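Local coordinates for protein tRNA(Phe) 7-((3-amino-3-carboxypropyl)-4-demethylwyosine(37)-N(4))-methyltransferase 1 (Pyrococcus horikoshii, PDB 2IT3) that probably methylates the N-4 position of a wyosine precursor in tRNA(Phe), using S-adenosyl-L-methionine, in the biosynthesis of wyosine derivatives, at residues I58-M63 and K73-W78; E62-G67 and S96-F101. One frame throughout, in Å; residues are numbered along the deposited sequence.

Contact 1: residues I58-M63 and K73-W78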
# COMPACT_ATOMS: atom_id res chain seq x y z
N ILE A 58 -10.66 3.94 10.71
CA ILE A 58 -10.16 5.29 10.80
C ILE A 58 -9.48 5.33 12.16
O ILE A 58 -9.93 4.68 13.10
CB ILE A 58 -11.32 6.30 10.74
CG1 ILE A 58 -12.05 6.17 9.40
CG2 ILE A 58 -10.80 7.72 10.98
CD1 ILE A 58 -13.24 7.12 9.23
N SER A 59 -8.37 6.06 12.27
CA SER A 59 -7.66 6.14 13.53
C SER A 59 -6.89 7.43 13.68
O SER A 59 -6.66 8.15 12.71
CB SER A 59 -6.65 4.99 13.65
OG SER A 59 -7.29 3.73 13.65
N VAL A 60 -6.48 7.68 14.92
CA VAL A 60 -5.71 8.85 15.30
C VAL A 60 -4.61 8.26 16.17
O VAL A 60 -4.91 7.60 17.17
CB VAL A 60 -6.55 9.83 16.14
CG1 VAL A 60 -5.69 10.98 16.65
CG2 VAL A 60 -7.72 10.36 15.31
N MSE A 61 -3.35 8.47 15.80
CA MSE A 61 -2.24 7.93 16.58
C MSE A 61 -0.99 8.82 16.54
O MSE A 61 -0.78 9.55 15.57
CB MSE A 61 -1.88 6.53 16.07
CG MSE A 61 -1.50 6.47 14.59
SE MSE A 61 0.40 6.76 14.22
CE MSE A 61 1.01 4.93 14.36
N GLU A 62 -0.18 8.75 17.59
CA GLU A 62 1.05 9.53 17.66
C GLU A 62 2.26 8.62 17.57
O GLU A 62 2.26 7.52 18.12
CB GLU A 62 1.10 10.36 18.94
CG GLU A 62 0.76 9.60 20.19
CD GLU A 62 0.89 10.47 21.43
OE1 GLU A 62 0.54 11.67 21.36
OE2 GLU A 62 1.32 9.95 22.48
N MSE A 63 3.30 9.09 16.89
CA MSE A 63 4.52 8.33 16.69
C MSE A 63 5.67 9.24 16.27
O MSE A 63 5.50 10.11 15.41
CB MSE A 63 4.29 7.27 15.61
CG MSE A 63 5.54 6.67 15.02
SE MSE A 63 5.08 5.38 13.67
CE MSE A 63 5.05 3.81 14.79
N LYS A 73 1.20 4.80 19.55
CA LYS A 73 0.12 4.85 20.51
C LYS A 73 -1.11 5.36 19.78
O LYS A 73 -1.06 6.41 19.14
CB LYS A 73 0.48 5.80 21.66
CG LYS A 73 -0.67 6.06 22.61
CD LYS A 73 -0.29 7.07 23.67
CE LYS A 73 -1.48 7.45 24.54
NZ LYS A 73 -1.12 8.43 25.60
N TRP A 74 -2.21 4.62 19.86
CA TRP A 74 -3.45 5.00 19.19
C TRP A 74 -4.35 5.80 20.12
O TRP A 74 -4.74 5.34 21.18
CB TRP A 74 -4.17 3.75 18.68
CG TRP A 74 -3.96 3.52 17.21
CD1 TRP A 74 -4.82 3.86 16.20
CD2 TRP A 74 -2.79 2.98 16.58
NE1 TRP A 74 -4.26 3.56 14.98
CE2 TRP A 74 -3.01 3.02 15.18
CE3 TRP A 74 -1.58 2.46 17.05
CZ2 TRP A 74 -2.07 2.57 14.25
CZ3 TRP A 74 -0.64 2.01 16.13
CH2 TRP A 74 -0.89 2.07 14.74
N LEU A 75 -4.69 7.02 19.72
CA LEU A 75 -5.54 7.88 20.54
C LEU A 75 -7.02 7.66 20.24
O LEU A 75 -7.89 8.14 20.95
CB LEU A 75 -5.16 9.35 20.31
CG LEU A 75 -3.65 9.58 20.43
CD1 LEU A 75 -3.27 10.95 19.95
CD2 LEU A 75 -3.23 9.37 21.87
N GLY A 76 -7.29 6.91 19.18
CA GLY A 76 -8.66 6.62 18.81
C GLY A 76 -8.71 5.66 17.64
O GLY A 76 -7.86 5.73 16.75
N LYS A 77 -9.70 4.76 17.64
CA LYS A 77 -9.87 3.78 16.57
C LYS A 77 -11.34 3.56 16.28
O LYS A 77 -12.11 3.23 17.18
CB LYS A 77 -9.26 2.42 16.94
CG LYS A 77 -7.76 2.38 17.03
CD LYS A 77 -7.24 0.96 16.80
CE LYS A 77 -7.57 0.49 15.39
NZ LYS A 77 -6.88 -0.78 15.02
N TRP A 78 -11.72 3.72 15.02
CA TRP A 78 -13.11 3.53 14.62
C TRP A 78 -13.21 2.67 13.36
O TRP A 78 -12.50 2.89 12.38
CB TRP A 78 -13.74 4.88 14.34
CG TRP A 78 -13.60 5.83 15.47
CD1 TRP A 78 -14.40 5.92 16.56
CD2 TRP A 78 -12.56 6.79 15.64
NE1 TRP A 78 -13.93 6.90 17.40
CE2 TRP A 78 -12.81 7.45 16.86
CE3 TRP A 78 -11.45 7.17 14.87
CZ2 TRP A 78 -11.98 8.47 17.34
CZ3 TRP A 78 -10.63 8.18 15.35
CH2 TRP A 78 -10.90 8.82 16.57
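M61 meets W74 because CG of M61 lies between the backbone N and the carbonyl carbon (chi1 58°) and the chain then bends at chi2 and chi3. This folds the selenomethionine along one face of the indole. The two strands form an antiparallel beta hairpin with a classic beta bulge, in which L75 and G76 both sit opposite V60. The V60 carbonyl accepts a hydrogen bond from L75 N and a weak one from G76 N. The chain turns a corner at L75. Beyond it, straight backbone bonds pair I58 with W78 in both directions, W78 O lying 2.7 Å from I58 N. On one side of the sheet, M61 CB sits over the five-membered ring of W74, a CH-pi contact with CB 3.7 Å from the centroid. M61 CE reaches W74 CH2 at 3.5 Å, and M61 SE stands above the six-membered ring of W74, 5.0 Å from its centroid, a longer Met-aromatic contact. S59 CB comes to the indole edge, 3.1 Å from NE1 of W74. A serine in place of W74 would probably leave the M61 side chain without its aromatic platform and free to turn. On the other side, the E62 carboxylate is held by H94 and the backbone of R95. W78 packs against helix 84-92. There V60 CG2 lies in plane at the W78 ring edge, 3.6 Å from CZ3.

Contact 2: residues E62-G67 and S96-F101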
# COMPACT_ATOMS: atom_id res chain seq x y z
N GLU A 62 -0.18 8.75 17.59
CA GLU A 62 1.05 9.53 17.66
C GLU A 62 2.26 8.62 17.57
O GLU A 62 2.26 7.52 18.12
CB GLU A 62 1.10 10.36 18.94
CG GLU A 62 0.76 9.60 20.19
CD GLU A 62 0.89 10.47 21.43
OE1 GLU A 62 0.54 11.67 21.36
OE2 GLU A 62 1.32 9.95 22.48
N MSE A 63 3.30 9.09 16.89
CA MSE A 63 4.52 8.33 16.69
C MSE A 63 5.67 9.24 16.27
O MSE A 63 5.50 10.11 15.41
CB MSE A 63 4.29 7.27 15.61
CG MSE A 63 5.54 6.67 15.02
SE MSE A 63 5.08 5.38 13.67
CE MSE A 63 5.05 3.81 14.79
N PRO A 64 6.87 9.05 16.85
CA PRO A 64 7.20 8.04 17.86
C PRO A 64 6.78 8.47 19.27
O PRO A 64 7.35 9.41 19.83
CB PRO A 64 8.70 7.91 17.73
CG PRO A 64 9.11 9.32 17.45
CD PRO A 64 8.09 9.75 16.42
N HIS A 65 5.79 7.79 19.83
CA HIS A 65 5.31 8.09 21.17
C HIS A 65 6.48 8.14 22.15
O HIS A 65 7.54 7.57 21.89
CB HIS A 65 4.30 7.03 21.62
CG HIS A 65 3.79 7.24 23.01
ND1 HIS A 65 3.22 8.42 23.42
CD2 HIS A 65 3.75 6.41 24.08
CE1 HIS A 65 2.85 8.32 24.69
NE2 HIS A 65 3.16 7.10 25.11
N PHE A 66 6.29 8.83 23.26
CA PHE A 66 7.29 8.96 24.31
C PHE A 66 6.70 8.67 25.70
O PHE A 66 6.48 9.55 26.51
CB PHE A 66 7.82 10.40 24.28
CG PHE A 66 9.04 10.52 25.12
CD1 PHE A 66 10.24 9.97 24.68
CD2 PHE A 66 8.98 11.19 26.34
CE1 PHE A 66 11.38 10.09 25.46
CE2 PHE A 66 10.13 11.31 27.11
CZ PHE A 66 11.33 10.76 26.68
N GLY A 67 6.42 7.37 25.95
CA GLY A 67 5.78 7.01 27.21
C GLY A 67 6.12 5.59 27.66
O GLY A 67 7.19 5.30 28.19
N SER A 96 3.28 13.58 22.48
CA SER A 96 4.59 13.56 21.86
C SER A 96 4.63 12.87 20.51
O SER A 96 3.72 12.14 20.13
CB SER A 96 5.60 12.87 22.78
OG SER A 96 5.28 11.49 22.94
N GLY A 97 5.72 13.10 19.79
CA GLY A 97 5.87 12.51 18.47
C GLY A 97 4.99 13.18 17.44
O GLY A 97 4.45 14.26 17.65
N GLN A 98 4.86 12.52 16.30
CA GLN A 98 4.04 13.05 15.22
C GLN A 98 2.62 12.56 15.39
O GLN A 98 2.38 11.41 15.77
CB GLN A 98 4.60 12.57 13.89
CG GLN A 98 6.12 12.49 13.88
CD GLN A 98 6.63 11.78 12.65
OE1 GLN A 98 6.05 10.79 12.20
NE2 GLN A 98 7.74 12.28 12.12
N LEU A 99 1.66 13.43 15.10
CA LEU A 99 0.26 13.08 15.20
C LEU A 99 -0.27 12.82 13.81
O LEU A 99 -0.15 13.68 12.93
CB LEU A 99 -0.53 14.23 15.84
CG LEU A 99 -2.04 14.03 15.91
CD1 LEU A 99 -2.39 12.79 16.73
CD2 LEU A 99 -2.66 15.28 16.51
N TRP A 100 -0.87 11.65 13.64
CA TRP A 100 -1.43 11.21 12.37
C TRP A 100 -2.90 10.80 12.42
O TRP A 100 -3.35 10.20 13.38
CB TRP A 100 -0.69 9.98 11.82
CG TRP A 100 0.77 10.18 11.57
CD1 TRP A 100 1.77 10.13 12.49
CD2 TRP A 100 1.38 10.52 10.32
NE1 TRP A 100 2.97 10.43 11.89
CE2 TRP A 100 2.76 10.67 10.56
CE3 TRP A 100 0.89 10.72 9.02
CZ2 TRP A 100 3.67 11.02 9.54
CZ3 TRP A 100 1.79 11.06 8.01
CH2 TRP A 100 3.16 11.21 8.28
N PHE A 101 -3.62 11.13 11.36
CA PHE A 101 -5.01 10.71 11.23
C PHE A 101 -4.93 9.73 10.05
O PHE A 101 -4.55 10.11 8.93
CB PHE A 101 -5.90 11.92 10.92
CG PHE A 101 -7.29 11.55 10.51
CD1 PHE A 101 -7.59 11.32 9.17
CD2 PHE A 101 -8.31 11.43 11.45
CE1 PHE A 101 -8.88 10.96 8.77
CE2 PHE A 101 -9.60 11.07 11.07
CZ PHE A 101 -9.89 10.84 9.72
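Strand 48-63 ends here beside the start of strand 98-112, its antiparallel neighbour in the sheet. M63 and Q98 make the hydrogen-bonded pair. M63 N donates a hydrogen bond to Q98 O at 2.7 Å, with the donor in the carbonyl plane. The return bond runs from Q98 N to M63 O, whose place in the model is less sure. One step inward, E62 faces L99 as a non-hydrogen-bonded pair. The E62 CA is 3.0 Å from Q98 O, a CA-H...O contact. A cis peptide bond before P64 marks the point where the 62-67 segment leaves the strand. G97, just before strand 98-112, has a positive phi (74°), and a CB there would clash with P64 O and M63 C. Beyond the paired residues, S96 OG stands between its own backbone N and carbonyl carbon (chi1 66°). From there it accepts a weak bond from F66 N at 2.9 Å and touches F66 CB. H65 ND1 turns back to E62 OE2, 2.6 Å away, in a weak extra tie. The firmer hydrogen bonds of E62 OE1 go to H94 ND1 and R95 N. On the M63 and Q98 side, W100 NE1 donates to Q98 OE1 at 3.1 Å. The oxygen lies in the indole plane, while the donor is tilted 33° from the amide plane. The bond helps hold the amide in this turn. Q98 also packs on I176 and W100 on Q180, both of the second subunit. The alternation of E62-L99 and M63-Q98, non-hydrogen-bonded and hydrogen-bonded, is typical of antiparallel pairing, here of strands 48-63 and 98-112.

From the N terminus, the chain runs out along strand 48-63, which serves both contacts. Contact 1 closes the short loop after M63, as the chain returns at K73-W78. The chain then passes through helix 84-92 and comes back at S96-F101, where contact 2 closes a longer loop. Both loops start from the end of strand 48-63; contact 1 begins earlier and closes first, so the two spans overlap and cross, neither wholly enclosing the other. Strand 48-63 lies between 73-78 and 98-112 in the sheet. The contacts share E62 and M63. They also touch directly. M61 O is 2.8 Å from W100 N, a probable hydrogen bond, V60 packs on L99, and I58 packs on F101.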